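Local coordinates for iron binding protein FbpA (Mannheimia haemolytica, PDB 1SI0), which probably captures ferric iron in the periplasm as the solute-binding component of a bacterial iron-uptake system, at residues A[12-17]-A[197-202]. Numbering follows the deposited sequence.
With FE (Fe (III) ion), chain B.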
ATOM      1  N   PRO A  12      -8.423  -9.114   4.782  1.00 10.13           N
ATOM      2  CA  PRO A  12      -8.256 -10.443   5.376  1.00 10.31           C
ATOM      3  C   PRO A  12      -7.401 -11.398   4.541  1.00  9.31           C
ATOM      4  O   PRO A  12      -6.511 -12.035   5.068  1.00  9.89           O
ATOM      5  CB  PRO A  12      -9.696 -10.940   5.500  1.00 11.28           C
ATOM      6  CG  PRO A  12     -10.478  -9.710   5.694  1.00 10.94           C
ATOM      7  CD  PRO A  12      -9.825  -8.663   4.829  1.00 11.24           C
ATOM      8  N   TYR A  13      -7.639 -11.479   3.235  1.00  9.38           N
ATOM      9  CA  TYR A  13      -6.908 -12.453   2.421  1.00  9.55           C
ATOM     10  C   TYR A  13      -5.404 -12.177   2.307  1.00  9.61           C
ATOM     11  O   TYR A  13      -4.626 -13.066   1.959  1.00 11.27           O
ATOM     12  CB  TYR A  13      -7.548 -12.622   1.040  1.00 11.36           C
ATOM     13  CG  TYR A  13      -7.252 -11.556   0.006  1.00 10.96           C
ATOM     14  CD1 TYR A  13      -7.842 -10.296   0.073  1.00 11.18           C
ATOM     15  CD2 TYR A  13      -6.432 -11.836  -1.070  1.00 10.59           C
ATOM     16  CE1 TYR A  13      -7.591  -9.336  -0.901  1.00 11.45           C
ATOM     17  CE2 TYR A  13      -6.184 -10.887  -2.045  1.00 12.94           C
ATOM     18  CZ  TYR A  13      -6.765  -9.647  -1.952  1.00 11.17           C
ATOM     19  OH  TYR A  13      -6.507  -8.719  -2.936  1.00 11.04           O
ATOM     20  N   LEU A  14      -5.006 -10.946   2.623  1.00 10.21           N
ATOM     21  CA  LEU A  14      -3.609 -10.528   2.579  1.00 10.04           C
ATOM     22  C   LEU A  14      -2.919 -10.455   3.936  1.00  9.51           C
ATOM     23  O   LEU A  14      -1.765 -10.047   4.026  1.00 11.23           O
ATOM     24  CB  LEU A  14      -3.517  -9.169   1.890  1.00  7.93           C
ATOM     25  CG  LEU A  14      -3.911  -9.221   0.415  1.00  9.30           C
ATOM     26  CD1 LEU A  14      -4.168  -7.832  -0.117  1.00  9.20           C
ATOM     27  CD2 LEU A  14      -2.830  -9.919  -0.411  1.00 10.26           C
ATOM     28  N   ILE A  15      -3.611 -10.827   5.001  1.00  9.58           N
ATOM     29  CA  ILE A  15      -2.982 -10.820   6.319  1.00 10.85           C
ATOM     30  C   ILE A  15      -3.305 -12.042   7.167  1.00 10.47           C
ATOM     31  O   ILE A  15      -2.488 -12.442   7.978  1.00 10.40           O
ATOM     32  CB  ILE A  15      -3.309  -9.501   7.070  1.00  9.83           C
ATOM     33  CG1 ILE A  15      -2.382  -9.309   8.276  1.00 12.07           C
ATOM     34  CG2 ILE A  15      -4.775  -9.445   7.497  1.00 11.36           C
ATOM     35  CD1 ILE A  15      -0.922  -9.223   7.929  1.00 11.38           C
ATOM     36  N   GLU A  16      -4.469 -12.644   6.972  1.00  9.72           N
ATOM     37  CA  GLU A  16      -4.849 -13.812   7.759  1.00 12.89           C
ATOM     38  C   GLU A  16      -3.846 -14.969   7.681  1.00 14.12           C
ATOM     39  O   GLU A  16      -3.590 -15.600   8.694  1.00 13.45           O
ATOM     40  CB  GLU A  16      -6.268 -14.277   7.413  1.00 14.08           C
ATOM     41  CG  GLU A  16      -7.345 -13.427   8.069  1.00 20.26           C
ATOM     42  CD  GLU A  16      -8.764 -13.854   7.720  1.00 26.36           C
ATOM     43  OE1 GLU A  16      -8.947 -14.734   6.852  1.00 34.50           O
ATOM     44  OE2 GLU A  16      -9.703 -13.296   8.319  1.00 31.15           O
ATOM     45  N   PRO A  17      -3.258 -15.265   6.522  1.00 12.32           N
ATOM     46  CA  PRO A  17      -2.231 -16.315   6.482  1.00 14.15           C
ATOM     47  C   PRO A  17      -1.071 -16.078   7.459  1.00 12.97           C
ATOM     48  O   PRO A  17      -0.639 -17.015   8.139  1.00 14.22           O
ATOM     49  CB  PRO A  17      -1.749 -16.280   5.029  1.00 16.11           C
ATOM     50  CG  PRO A  17      -2.914 -15.770   4.281  1.00 15.04           C
ATOM     51  CD  PRO A  17      -3.529 -14.724   5.178  1.00 15.42           C
ATOM     52  N   SER A 197       1.391  -3.292  -7.084  1.00  6.46           N
ATOM     53  CA  SER A 197       2.100  -4.365  -7.763  1.00  6.98           C
ATOM     54  C   SER A 197       1.660  -5.748  -7.310  1.00  6.25           C
ATOM     55  O   SER A 197       1.465  -6.632  -8.133  1.00  6.75           O
ATOM     56  CB  SER A 197       3.602  -4.217  -7.517  1.00  6.71           C
ATOM     57  OG  SER A 197       3.887  -4.080  -6.126  1.00  7.31           O
ATOM     58  N   TYR A 198       1.537  -5.949  -6.005  1.00  5.97           N
ATOM     59  CA  TYR A 198       1.278  -7.294  -5.475  1.00  6.59           C
ATOM     60  C   TYR A 198      -0.057  -7.845  -5.970  1.00  6.55           C
ATOM     61  O   TYR A 198      -0.199  -9.060  -6.099  1.00  7.48           O
ATOM     62  CB  TYR A 198       1.367  -7.337  -3.936  1.00  7.24           C
ATOM     63  CG  TYR A 198       0.500  -6.314  -3.276  1.00  6.83           C
ATOM     64  CD1 TYR A 198       0.957  -5.021  -3.062  1.00  6.51           C
ATOM     65  CD2 TYR A 198      -0.792  -6.623  -2.893  1.00  6.17           C
ATOM     66  CE1 TYR A 198       0.164  -4.080  -2.483  1.00  6.51           C
ATOM     67  CE2 TYR A 198      -1.605  -5.679  -2.316  1.00  6.82           C
ATOM     68  CZ  TYR A 198      -1.123  -4.393  -2.129  1.00  6.12           C
ATOM     69  OH  TYR A 198      -1.899  -3.411  -1.595  1.00  7.48           O
ATOM     70  N   TYR A 199      -1.016  -6.980  -6.277  1.00  6.79           N
ATOM     71  CA  TYR A 199      -2.294  -7.455  -6.802  1.00  6.50           C
ATOM     72  C   TYR A 199      -2.129  -8.212  -8.110  1.00  7.86           C
ATOM     73  O   TYR A 199      -2.928  -9.097  -8.398  1.00  8.48           O
ATOM     74  CB  TYR A 199      -3.295  -6.317  -6.990  1.00  6.90           C
ATOM     75  CG  TYR A 199      -3.725  -5.709  -5.686  1.00  6.22           C
ATOM     76  CD1 TYR A 199      -3.515  -4.364  -5.429  1.00  6.77           C
ATOM     77  CD2 TYR A 199      -4.331  -6.477  -4.701  1.00  7.22           C
ATOM     78  CE1 TYR A 199      -3.899  -3.803  -4.226  1.00  7.19           C
ATOM     79  CE2 TYR A 199      -4.713  -5.922  -3.497  1.00  7.48           C
ATOM     80  CZ  TYR A 199      -4.496  -4.584  -3.262  1.00  6.76           C
ATOM     81  OH  TYR A 199      -4.865  -4.039  -2.057  1.00  8.08           O
ATOM     82  N   TYR A 200      -1.132  -7.861  -8.917  1.00  7.00           N
ATOM     83  CA  TYR A 200      -0.894  -8.583 -10.161  1.00  7.58           C
ATOM     84  C   TYR A 200      -0.578 -10.039  -9.860  1.00  8.34           C
ATOM     85  O   TYR A 200      -1.113 -10.932 -10.510  1.00  8.30           O
ATOM     86  CB  TYR A 200       0.239  -7.936 -10.943  1.00  6.52           C
ATOM     87  CG  TYR A 200       0.325  -8.349 -12.387  1.00  7.31           C
ATOM     88  CD1 TYR A 200       1.403  -9.084 -12.847  1.00 10.78           C
ATOM     89  CD2 TYR A 200      -0.655  -7.978 -13.301  1.00  8.04           C
ATOM     90  CE1 TYR A 200       1.504  -9.455 -14.170  1.00 10.96           C
ATOM     91  CE2 TYR A 200      -0.557  -8.338 -14.638  1.00  8.26           C
ATOM     92  CZ  TYR A 200       0.523  -9.077 -15.058  1.00  9.65           C
ATOM     93  OH  TYR A 200       0.648  -9.443 -16.374  1.00  9.88           O
ATOM     94  N   GLY A 201       0.276 -10.281  -8.872  1.00  7.56           N
ATOM     95  CA  GLY A 201       0.588 -11.638  -8.460  1.00  8.49           C
ATOM     96  C   GLY A 201      -0.612 -12.353  -7.866  1.00  9.79           C
ATOM     97  O   GLY A 201      -0.833 -13.529  -8.134  1.00 10.56           O
ATOM     98  N   LYS A 202      -1.397 -11.650  -7.063  1.00  8.31           N
ATOM     99  CA  LYS A 202      -2.599 -12.232  -6.483  1.00  9.43           C
ATOM    100  C   LYS A 202      -3.556 -12.660  -7.581  1.00 10.35           C
ATOM    101  O   LYS A 202      -4.152 -13.732  -7.506  1.00 11.80           O
ATOM    102  CB  LYS A 202      -3.282 -11.250  -5.534  1.00 10.11           C
ATOM    103  CG  LYS A 202      -2.489 -10.947  -4.262  1.00  9.72           C
ATOM    104  CD  LYS A 202      -2.104 -12.190  -3.465  1.00 11.86           C
ATOM    105  CE  LYS A 202      -3.318 -12.938  -2.955  1.00 10.40           C
ATOM    106  NZ  LYS A 202      -2.979 -14.235  -2.320  1.00 14.44           N
TER
HETATM  107 FE    FE B 321      -3.595  -3.576  -0.616  1.00  7.04          FE
HETATM  108  O   HOH W   1      -2.385 -13.783   0.427  1.00 11.90           O
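Leu-14 lays its CD1 methyl beside the iron-binding tyrosines, 3.9 Å from Tyr-199 CE2 and nearly as close to CE2 of Tyr-198, crossing both side chains at about a right angle. The contact lies at the iron cleft of a periplasmic solute-binding protein fold, where the loop leading into helix 16-26 faces the start of helix 198-205. Tyr-198 OH and Tyr-199 OH each bind the ferric ion at 2.0 Å, two of its five ligand atoms, with Tyr-142 among the others; the ion lies in the plane of the Tyr-198 ring at its edge. Tyr-198 OH is also hydrogen-bonded to Asn-196 ND2, a second-shell amide that would help fix the orientation of this ligand. Tyr-198 CE2 lies 3.2 Å above the Tyr-199 ring plane, offset toward its rim, so the rim of one ligand ring rests on a face of the next.

Tyr-13 reaches the same ring differently: its OH is 3.4 Å from Tyr-199 CE2, at the ring edge and near its plane. With CG between backbone N and carbonyl carbon (chi1 79°), the Tyr-13 ring folds back over Leu-14, whose CG covers one face. Lys-202, bent at chi2 and chi3, runs past both side chains in the opposite direction, its CE 3.6 Å from Tyr-13 CE2 at the ring edge. Lys-202 NZ hydrogen-bonds to Leu-265 O and to a water 2.8 Å from Tyr-13 O.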